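PDB 4BGV: malate dehydrogenase from Picrophilus torridus, which catalyses the reversible, NAD-dependent oxidation of (S)-malate to oxaloacetate, a step of the tricarboxylic acid cycle. Local coordinates for residues 68-71 with 72-75; 98-101 with 102-105; 130-133 with 134-138; 305-308 with 309-313. One frame throughout, in Å; residues are numbered along the deposited sequence. Where two conformers were deposited one is given.

Contact 1 (68-71 with 72-75); sequences SKYA and EMKG
E72, M73 and K74 each send their backbone N-H back three residues, to K69, Y70 and A71, in a run of 3-10 turns rather than alpha-helical ones. The M73 N to Y70 O bond is 3.0 Å long and fairly straight at the hydrogen (165°), yet the donor stands well above the plane of the Y70 carbonyl, as the tight winding requires. Y70 and M73 then run side by side in the same direction. A bend at the last torsion of M73 (chi3 -60°) turns its methyl back to the ring, with M73 CE 3.7 Å from Y70 CD1. M73 SD lies 5.1 Å from the centre of the Y70 ring and meets it obliquely, a Met-aromatic contact. The segment belongs to the connection between strands 59-63 and 78-81 of the Rossmann-fold NAD-binding domain. Here the Y70 ring packs on I8, A110 and Y114, near but not touching G9, which probably binds NAD. An alanine in place of M73 would lose the sulfur and methyl, and would probably leave a gap between the Y70 ring, F32 and I111. E72 lays its CB and CG against the K69 carbonyl, with CG 3.5 Å from K69 O, while its side chain leans on Y30, F32 and F62. The carbonyl oxygens of E72 and K74 both accept a hydrogen bond from K4 NZ.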
loop_
_atom_site.group_PDB
_atom_site.type_symbol
_atom_site.label_atom_id
_atom_site.label_comp_id
_atom_site.label_asym_id
_atom_site.label_seq_id
_atom_site.Cartn_x
_atom_site.Cartn_y
_atom_site.Cartn_z
ATOM N N SER A 68 37.219 1.129 -6.428
ATOM C CA SER A 68 37.049 2.470 -5.881
ATOM C C SER A 68 35.575 2.913 -5.886
ATOM O O SER A 68 35.156 3.718 -5.053
ATOM C CB SER A 68 37.909 3.477 -6.639
ATOM O OG SER A 68 37.500 3.567 -7.993
ATOM N N LYS A 69 34.790 2.378 -6.817
ATOM C CA LYS A 69 33.355 2.693 -6.871
ATOM C C LYS A 69 32.576 2.260 -5.631
ATOM O O LYS A 69 31.504 2.798 -5.350
ATOM C CB LYS A 69 32.718 2.115 -8.132
ATOM C CG LYS A 69 33.000 2.966 -9.375
ATOM C CD LYS A 69 32.109 4.187 -9.395
ATOM C CE LYS A 69 32.709 5.286 -10.249
ATOM N NZ LYS A 69 33.227 4.748 -11.538
ATOM N N TYR A 70 33.099 1.296 -4.879
ATOM C CA TYR A 70 32.437 0.887 -3.636
ATOM C C TYR A 70 32.399 2.026 -2.616
ATOM O O TYR A 70 31.680 1.947 -1.628
ATOM C CB TYR A 70 33.129 -0.327 -3.015
ATOM C CG TYR A 70 32.707 -1.663 -3.581
ATOM C CD1 TYR A 70 31.394 -2.103 -3.466
ATOM C CD2 TYR A 70 33.628 -2.500 -4.198
ATOM C CE1 TYR A 70 31.010 -3.334 -3.958
ATOM C CE2 TYR A 70 33.253 -3.738 -4.686
ATOM C CZ TYR A 70 31.946 -4.148 -4.565
ATOM O OH TYR A 70 31.564 -5.374 -5.054
ATOM N N ALA A 71 33.179 3.081 -2.853
ATOM C CA ALA A 71 33.118 4.277 -2.006
ATOM C C ALA A 71 31.697 4.848 -1.920
ATOM O O ALA A 71 31.324 5.455 -0.913
ATOM C CB ALA A 71 34.113 5.347 -2.501
ATOM N N GLU A 72 30.906 4.631 -2.974
ATOM C CA GLU A 72 29.512 5.055 -3.015
ATOM C C GLU A 72 28.589 4.361 -1.997
ATOM O O GLU A 72 27.449 4.778 -1.815
ATOM C CB GLU A 72 28.944 4.918 -4.441
ATOM C CG GLU A 72 29.636 5.812 -5.474
ATOM C CD GLU A 72 29.284 7.277 -5.305
ATOM O OE1 GLU A 72 28.441 7.587 -4.435
ATOM O OE2 GLU A 72 29.842 8.119 -6.043
ATOM N N MET A 73 29.077 3.328 -1.318
ATOM C CA MET A 73 28.299 2.685 -0.254
ATOM C C MET A 73 28.314 3.482 1.043
ATOM O O MET A 73 27.537 3.193 1.940
ATOM C CB MET A 73 28.814 1.264 0.041
ATOM C CG MET A 73 28.680 0.292 -1.124
ATOM S SD MET A 73 28.952 -1.406 -0.572
ATOM C CE MET A 73 30.619 -1.332 0.073
ATOM N N LYS A 74 29.201 4.475 1.143
ATOM C CA LYS A 74 29.341 5.253 2.373
ATOM C C LYS A 74 27.993 5.689 2.941
ATOM O O LYS A 74 27.136 6.214 2.223
ATOM C CB LYS A 74 30.241 6.472 2.149
ATOM C CG LYS A 74 29.762 7.412 1.053
ATOM C CD LYS A 74 30.722 8.580 0.866
ATOM C CE LYS A 74 30.292 9.472 -0.282
ATOM N NZ LYS A 74 31.179 10.660 -0.399
ATOM N N GLY A 75 27.806 5.450 4.237
ATOM C CA GLY A 75 26.596 5.856 4.925
ATOM C C GLY A 75 25.400 4.941 4.719
ATOM O O GLY A 75 24.279 5.309 5.058
#

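Contact 2 (98-101 with 102-105); sequences LKNI and GIMK
I103 stretches its CG1-CD1 branch alongside N100, the two side chains pointing the same way, and brings I103 CD1 to 3.7 Å from N100 OD1. CG1 of I103 stands anti to its own carbonyl carbon (chi1 -65°), which swings the branch back along the helix so that I103 CG1 also rests 3.4 Å from K99 O. At the end of the branch I103 CD1 comes no nearer than 4.3 Å to K99 CE, a loose approach. The amide of N100 is engaged elsewhere: its OD1 accepts a hydrogen bond from L85 N, which helps to fix the turn of the group. M104 likewise turns back along the helix, its CG 3.3 Å from N100 O, and its bent chain packs on T124, M130 and A133. The same N100 O takes the M104 N-H at 2.9 Å, and I101 O takes that of K105 at 2.9 Å, both regular alpha-helical bonds. I101 leans on A315 and Y318 of helix 295-321, while K105 NZ forms a salt bridge with E109. These two turns belong to helix 93-114, which links strands 78-81 and 119-122 in a beta-alpha-beta unit of the Rossmann fold, and N100 probably binds NAD, as in related dehydrogenases.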
loop_
_atom_site.group_PDB
_atom_site.type_symbol
_atom_site.label_atom_id
_atom_site.label_comp_id
_atom_site.label_asym_id
_atom_site.label_seq_id
_atom_site.Cartn_x
_atom_site.Cartn_y
_atom_site.Cartn_z
ATOM N N LEU A 98 33.930 -22.709 -2.309
ATOM C CA LEU A 98 35.222 -22.030 -2.277
ATOM C C LEU A 98 35.231 -20.757 -3.116
ATOM O O LEU A 98 35.719 -19.714 -2.669
ATOM C CB LEU A 98 36.340 -22.979 -2.722
ATOM C CG LEU A 98 36.663 -23.987 -1.619
ATOM C CD1 LEU A 98 37.673 -25.018 -2.084
ATOM C CD2 LEU A 98 37.167 -23.254 -0.380
ATOM N N LYS A 99 34.687 -20.845 -4.326
ATOM C CA LYS A 99 34.567 -19.678 -5.198
ATOM C C LYS A 99 33.807 -18.559 -4.501
ATOM O O LYS A 99 34.216 -17.396 -4.527
ATOM C CB LYS A 99 33.849 -20.044 -6.495
ATOM C CG LYS A 99 33.671 -18.871 -7.457
ATOM C CD LYS A 99 35.018 -18.343 -7.947
ATOM C CE LYS A 99 34.857 -17.150 -8.885
ATOM N NZ LYS A 99 36.167 -16.672 -9.431
ATOM N N ASN A 100 32.687 -18.907 -3.881
ATOM C CA ASN A 100 31.868 -17.884 -3.249
ATOM C C ASN A 100 32.507 -17.320 -1.980
ATOM O O ASN A 100 32.370 -16.134 -1.703
ATOM C CB ASN A 100 30.446 -18.392 -2.992
ATOM C CG ASN A 100 29.599 -18.373 -4.243
ATOM O OD1 ASN A 100 29.789 -17.526 -5.123
ATOM N ND2 ASN A 100 28.676 -19.316 -4.344
ATOM N N ILE A 101 33.207 -18.162 -1.215
ATOM C CA ILE A 101 33.889 -17.688 -0.013
ATOM C C ILE A 101 34.911 -16.603 -0.385
ATOM O O ILE A 101 35.042 -15.586 0.306
ATOM C CB ILE A 101 34.557 -18.856 0.770
ATOM C CG1 ILE A 101 33.487 -19.665 1.512
ATOM C CG2 ILE A 101 35.556 -18.327 1.778
ATOM C CD1 ILE A 101 33.979 -20.997 2.054
ATOM N N GLY A 102 35.613 -16.816 -1.497
ATOM C CA GLY A 102 36.578 -15.847 -1.981
ATOM C C GLY A 102 35.907 -14.540 -2.358
ATOM O O GLY A 102 36.440 -13.468 -2.090
ATOM N N ILE A 103 34.736 -14.633 -2.983
ATOM C CA ILE A 103 33.966 -13.444 -3.335
ATOM C C ILE A 103 33.526 -12.695 -2.067
ATOM O O ILE A 103 33.632 -11.469 -1.994
ATOM C CB ILE A 103 32.752 -13.811 -4.224
ATOM C CG1 ILE A 103 33.233 -14.356 -5.572
ATOM C CG2 ILE A 103 31.856 -12.606 -4.450
ATOM C CD1 ILE A 103 32.144 -15.016 -6.392
ATOM N N MET A 104 33.083 -13.432 -1.054
ATOM C CA MET A 104 32.671 -12.808 0.204
ATOM C C MET A 104 33.857 -12.131 0.879
ATOM O O MET A 104 33.703 -11.069 1.482
ATOM C CB MET A 104 32.050 -13.833 1.172
ATOM C CG MET A 104 30.758 -14.497 0.690
ATOM S SD MET A 104 29.410 -13.338 0.360
ATOM C CE MET A 104 29.567 -13.148 -1.409
ATOM N N LYS A 105 35.032 -12.753 0.787
ATOM C CA LYS A 105 36.235 -12.178 1.382
ATOM C C LYS A 105 36.522 -10.796 0.778
ATOM O O LYS A 105 36.714 -9.825 1.510
ATOM C CB LYS A 105 37.449 -13.124 1.261
ATOM C CG LYS A 105 38.701 -12.612 1.979
ATOM C CD LYS A 105 39.765 -13.712 2.153
ATOM C CE LYS A 105 40.996 -13.198 2.918
ATOM N NZ LYS A 105 41.723 -12.118 2.177
#

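Contact 3 (130-133 with 134-138); sequences MAYA and IYKAS
M130 gives its carbonyl oxygen to I134 N at 2.9 Å, and CG1 of I134 rests on the same M130 O; the thioether of M130 leads away from this turn, to L97, I101 and M104 of helix 93-114. A131 follows with a bond from Y135 N, and its methyl packs on F273; the ring of Y135 meets that of Y258 with the planes inclined. Y132 carries most of the side-chain contact. With CG anti to its backbone N (chi1 -175°) the ring swings out beside the following turn, where K136 CD sits over one face, 3.9 Å from the ring centre and displaced toward the CE2 and CZ rim, a CH-pi contact. Bends at chi3 and chi4 then carry the lysine on, leaving K136 NZ 4.0 Å from Y132 OH; each is held by D316 OD1, through a salt bridge and a hydrogen bond respectively, so one carboxylate oxygen ties both ends to helix 295-321. Helix 127-138 is the crossover of the beta-alpha-beta unit from strand 119-122 to strand 145-147 in the NAD-binding domain. Y132 O also has Y135 CB 3.3 Å away. A133 closes its segment with a bond from A137 N to A133 O of 3.0 Å, its O also 3.5 Å from A137 CB.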
loop_
_atom_site.group_PDB
_atom_site.type_symbol
_atom_site.label_atom_id
_atom_site.label_comp_id
_atom_site.label_asym_id
_atom_site.label_seq_id
_atom_site.Cartn_x
_atom_site.Cartn_y
_atom_site.Cartn_z
ATOM N N MET A 130 28.360 -18.013 4.090
ATOM C CA MET A 130 28.747 -16.757 3.449
ATOM C C MET A 130 28.682 -15.581 4.425
ATOM O O MET A 130 29.495 -14.665 4.329
ATOM C CB MET A 130 27.918 -16.481 2.187
ATOM C CG MET A 130 28.135 -17.513 1.084
ATOM S SD MET A 130 29.870 -17.826 0.704
ATOM C CE MET A 130 29.870 -19.607 0.565
ATOM N N ALA A 131 27.735 -15.612 5.366
ATOM C CA ALA A 131 27.709 -14.626 6.442
ATOM C C ALA A 131 28.945 -14.759 7.329
ATOM O O ALA A 131 29.540 -13.769 7.753
ATOM C CB ALA A 131 26.420 -14.761 7.285
ATOM N N TYR A 132 29.324 -15.998 7.618
ATOM C CA TYR A 132 30.543 -16.262 8.379
ATOM C C TYR A 132 31.761 -15.684 7.658
ATOM O O TYR A 132 32.594 -15.018 8.271
ATOM C CB TYR A 132 30.685 -17.765 8.619
ATOM C CG TYR A 132 31.847 -18.167 9.497
ATOM C CD1 TYR A 132 31.985 -17.664 10.796
ATOM C CD2 TYR A 132 32.803 -19.051 9.034
ATOM C CE1 TYR A 132 33.056 -18.038 11.597
ATOM C CE2 TYR A 132 33.868 -19.432 9.823
ATOM C CZ TYR A 132 33.989 -18.928 11.100
ATOM O OH TYR A 132 35.057 -19.323 11.865
ATOM N N ALA A 133 31.830 -15.883 6.345
ATOM C CA ALA A 133 32.925 -15.312 5.564
ATOM C C ALA A 133 32.911 -13.778 5.587
ATOM O O ALA A 133 33.961 -13.141 5.694
ATOM C CB ALA A 133 32.887 -15.827 4.127
ATOM N N ILE A 134 31.726 -13.189 5.470
ATOM C CA ILE A 134 31.612 -11.728 5.512
ATOM C C ILE A 134 32.120 -11.206 6.862
ATOM O O ILE A 134 32.819 -10.187 6.928
ATOM C CB ILE A 134 30.164 -11.260 5.229
ATOM C CG1 ILE A 134 29.817 -11.440 3.741
ATOM C CG2 ILE A 134 29.954 -9.790 5.641
ATOM C CD1 ILE A 134 30.582 -10.492 2.772
ATOM N N TYR A 135 31.789 -11.934 7.927
ATOM C CA TYR A 135 32.223 -11.604 9.271
ATOM C C TYR A 135 33.750 -11.660 9.370
ATOM O O TYR A 135 34.383 -10.726 9.843
ATOM C CB TYR A 135 31.591 -12.586 10.278
ATOM C CG TYR A 135 32.153 -12.462 11.675
ATOM C CD1 TYR A 135 32.210 -11.222 12.307
ATOM C CD2 TYR A 135 32.621 -13.574 12.365
ATOM C CE1 TYR A 135 32.718 -11.094 13.588
ATOM C CE2 TYR A 135 33.127 -13.455 13.657
ATOM C CZ TYR A 135 33.174 -12.206 14.256
ATOM O OH TYR A 135 33.670 -12.061 15.535
ATOM N N LYS A 136 34.340 -12.750 8.897
ATOM C CA LYS A 136 35.798 -12.894 8.949
ATOM C C LYS A 136 36.531 -11.816 8.139
ATOM O O LYS A 136 37.609 -11.365 8.531
ATOM C CB LYS A 136 36.217 -14.296 8.499
ATOM C CG LYS A 136 35.786 -15.396 9.464
ATOM C CD LYS A 136 36.156 -16.771 8.914
ATOM C CE LYS A 136 37.668 -16.976 8.875
ATOM N NZ LYS A 136 38.199 -17.372 10.216
ATOM N N ALA A 137 35.943 -11.393 7.025
ATOM C CA ALA A 137 36.612 -10.445 6.132
ATOM C C ALA A 137 36.421 -8.993 6.561
ATOM O O ALA A 137 37.319 -8.176 6.382
ATOM C CB ALA A 137 36.123 -10.631 4.694
ATOM N N SER A 138 35.245 -8.672 7.093
ATOM C CA SER A 138 34.883 -7.280 7.350
ATOM C C SER A 138 35.213 -6.810 8.766
ATOM O O SER A 138 35.407 -5.625 8.979
ATOM C CB SER A 138 33.395 -7.037 7.084
ATOM O OG SER A 138 32.589 -7.656 8.081
#

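Contact 4 (305-308 with 309-313); sequences VESV and KKNSA
V308 O is gripped by two donors of one residue: S312 OG at 2.7 Å and S312 N at 2.8 Å, which reach it from opposite faces of the carbonyl plane. CG1 of V308 lies beside the same S312 hydroxyl. With its OG anti to its carbonyl carbon (chi1 -60°), S312 folds back along the helix, so its hydroxyl is satisfied within the backbone, a common habit of helical serines. One turn back, V305 and K309 run side by side, V305 CG1 lying 3.8 Å from K309 CE while K309 extends past it. On another flank water 1 joins S307 to N311: it donates to S307 OG at 3.1 Å and accepts from N311 ND2 at 2.7 Å. S307 OG is also hydrogen-bonded to D183. The other end of the N311 amide, OD1, takes a bond of 3.1 Å from K310 NZ, so both amide atoms have polar partners. A leucine in place of N311 would remove both polar ends, and is likely to leave water 1 without this donor and the ammonium of K310 without its acceptor. N311 also packs against R93, which probably binds substrate, and L97 of helix 93-114. Elsewhere S312 touches I129 of helix 127-138, while V305 and V308 rest on I274 of strand 272-281 and K309 on L272.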
loop_
_atom_site.group_PDB
_atom_site.type_symbol
_atom_site.label_atom_id
_atom_site.label_comp_id
_atom_site.label_asym_id
_atom_site.label_seq_id
_atom_site.Cartn_x
_atom_site.Cartn_y
_atom_site.Cartn_z
ATOM N N VAL A 305 23.811 -28.984 12.118
ATOM C CA VAL A 305 24.963 -28.460 12.841
ATOM C C VAL A 305 26.277 -28.995 12.273
ATOM O O VAL A 305 27.205 -28.220 12.022
ATOM C CB VAL A 305 24.852 -28.744 14.361
ATOM C CG1 VAL A 305 26.221 -28.709 15.024
ATOM C CG2 VAL A 305 23.892 -27.734 15.015
ATOM N N GLU A 306 26.340 -30.304 12.038
ATOM C CA GLU A 306 27.544 -30.925 11.483
ATOM C C GLU A 306 27.890 -30.353 10.102
ATOM O O GLU A 306 29.055 -30.097 9.798
ATOM C CB GLU A 306 27.391 -32.450 11.444
ATOM C CG GLU A 306 27.791 -33.112 10.131
ATOM C CD GLU A 306 26.680 -33.990 9.560
ATOM O OE1 GLU A 306 26.608 -35.177 9.950
ATOM O OE2 GLU A 306 25.876 -33.490 8.733
ATOM N N SER A 307 26.867 -30.125 9.286
ATOM C CA SER A 307 27.053 -29.560 7.955
ATOM C C SER A 307 27.656 -28.154 8.028
ATOM O O SER A 307 28.604 -27.830 7.307
ATOM C CB SER A 307 25.711 -29.529 7.217
ATOM O OG SER A 307 25.797 -28.739 6.051
ATOM N N VAL A 308 27.097 -27.321 8.902
ATOM C CA VAL A 308 27.606 -25.965 9.110
ATOM C C VAL A 308 29.026 -25.970 9.679
ATOM O O VAL A 308 29.886 -25.214 9.221
ATOM C CB VAL A 308 26.653 -25.145 10.001
ATOM C CG1 VAL A 308 27.240 -23.771 10.308
ATOM C CG2 VAL A 308 25.311 -25.001 9.301
ATOM N N LYS A 309 29.282 -26.837 10.656
ATOM C CA LYS A 309 30.614 -26.945 11.233
ATOM C C LYS A 309 31.645 -27.306 10.162
ATOM O O LYS A 309 32.753 -26.767 10.139
ATOM C CB LYS A 309 30.651 -28.018 12.323
ATOM C CG LYS A 309 30.050 -27.636 13.670
ATOM C CD LYS A 309 30.346 -28.764 14.653
ATOM C CE LYS A 309 29.863 -28.485 16.059
ATOM N NZ LYS A 309 30.215 -29.641 16.940
ATOM N N LYS A 310 31.270 -28.233 9.287
ATOM C CA LYS A 310 32.166 -28.728 8.247
ATOM C C LYS A 310 32.481 -27.630 7.229
ATOM O O LYS A 310 33.641 -27.410 6.866
ATOM C CB LYS A 310 31.534 -29.931 7.549
ATOM C CG LYS A 310 32.433 -30.620 6.539
ATOM C CD LYS A 310 32.020 -30.294 5.117
ATOM C CE LYS A 310 30.621 -30.802 4.818
ATOM N NZ LYS A 310 30.174 -30.365 3.466
ATOM N N ASN A 311 31.444 -26.956 6.754
ATOM C CA ASN A 311 31.626 -25.892 5.777
ATOM C C ASN A 311 32.294 -24.648 6.364
ATOM O O ASN A 311 33.012 -23.931 5.658
ATOM C CB ASN A 311 30.289 -25.523 5.127
ATOM C CG ASN A 311 29.810 -26.574 4.144
ATOM O OD1 ASN A 311 30.610 -27.311 3.580
ATOM N ND2 ASN A 311 28.498 -26.630 3.922
ATOM N N SER A 312 32.053 -24.388 7.650
ATOM C CA SER A 312 32.673 -23.246 8.310
ATOM C C SER A 312 34.172 -23.493 8.482
ATOM O O SER A 312 34.981 -22.562 8.416
ATOM C CB SER A 312 32.012 -22.961 9.662
ATOM O OG SER A 312 30.627 -22.664 9.511
ATOM N N ALA A 313 34.532 -24.753 8.705
ATOM C CA ALA A 313 35.934 -25.139 8.825
ATOM C C ALA A 313 36.644 -24.952 7.482
ATOM O O ALA A 313 37.819 -24.580 7.427
ATOM C CB ALA A 313 36.042 -26.583 9.292
HETATM O O HOH W 1 26.478 -25.723 5.517
#

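In the fold
All four contacts are local turns in series along the chain, so none nests in or crosses another. Contact 1 winds through the connection from strand 59-63 to strand 78-81, about 20 Å between centres from contact 2. Contacts 2 and 3, on the helices 93-114 and 127-138 of successive beta-alpha-beta units, pack directly: M104 CG meets M130 SD at 3.4 Å, and K105 O meets A137 CB at 3.3 Å. Contact 4 lies far along the chain, on the long helix 295-321 of the C-terminal domain, and comes back to touch contact 3, Y132 CE2 against S312 O. That helix thus ties the C-terminal domain to the Rossmann domain.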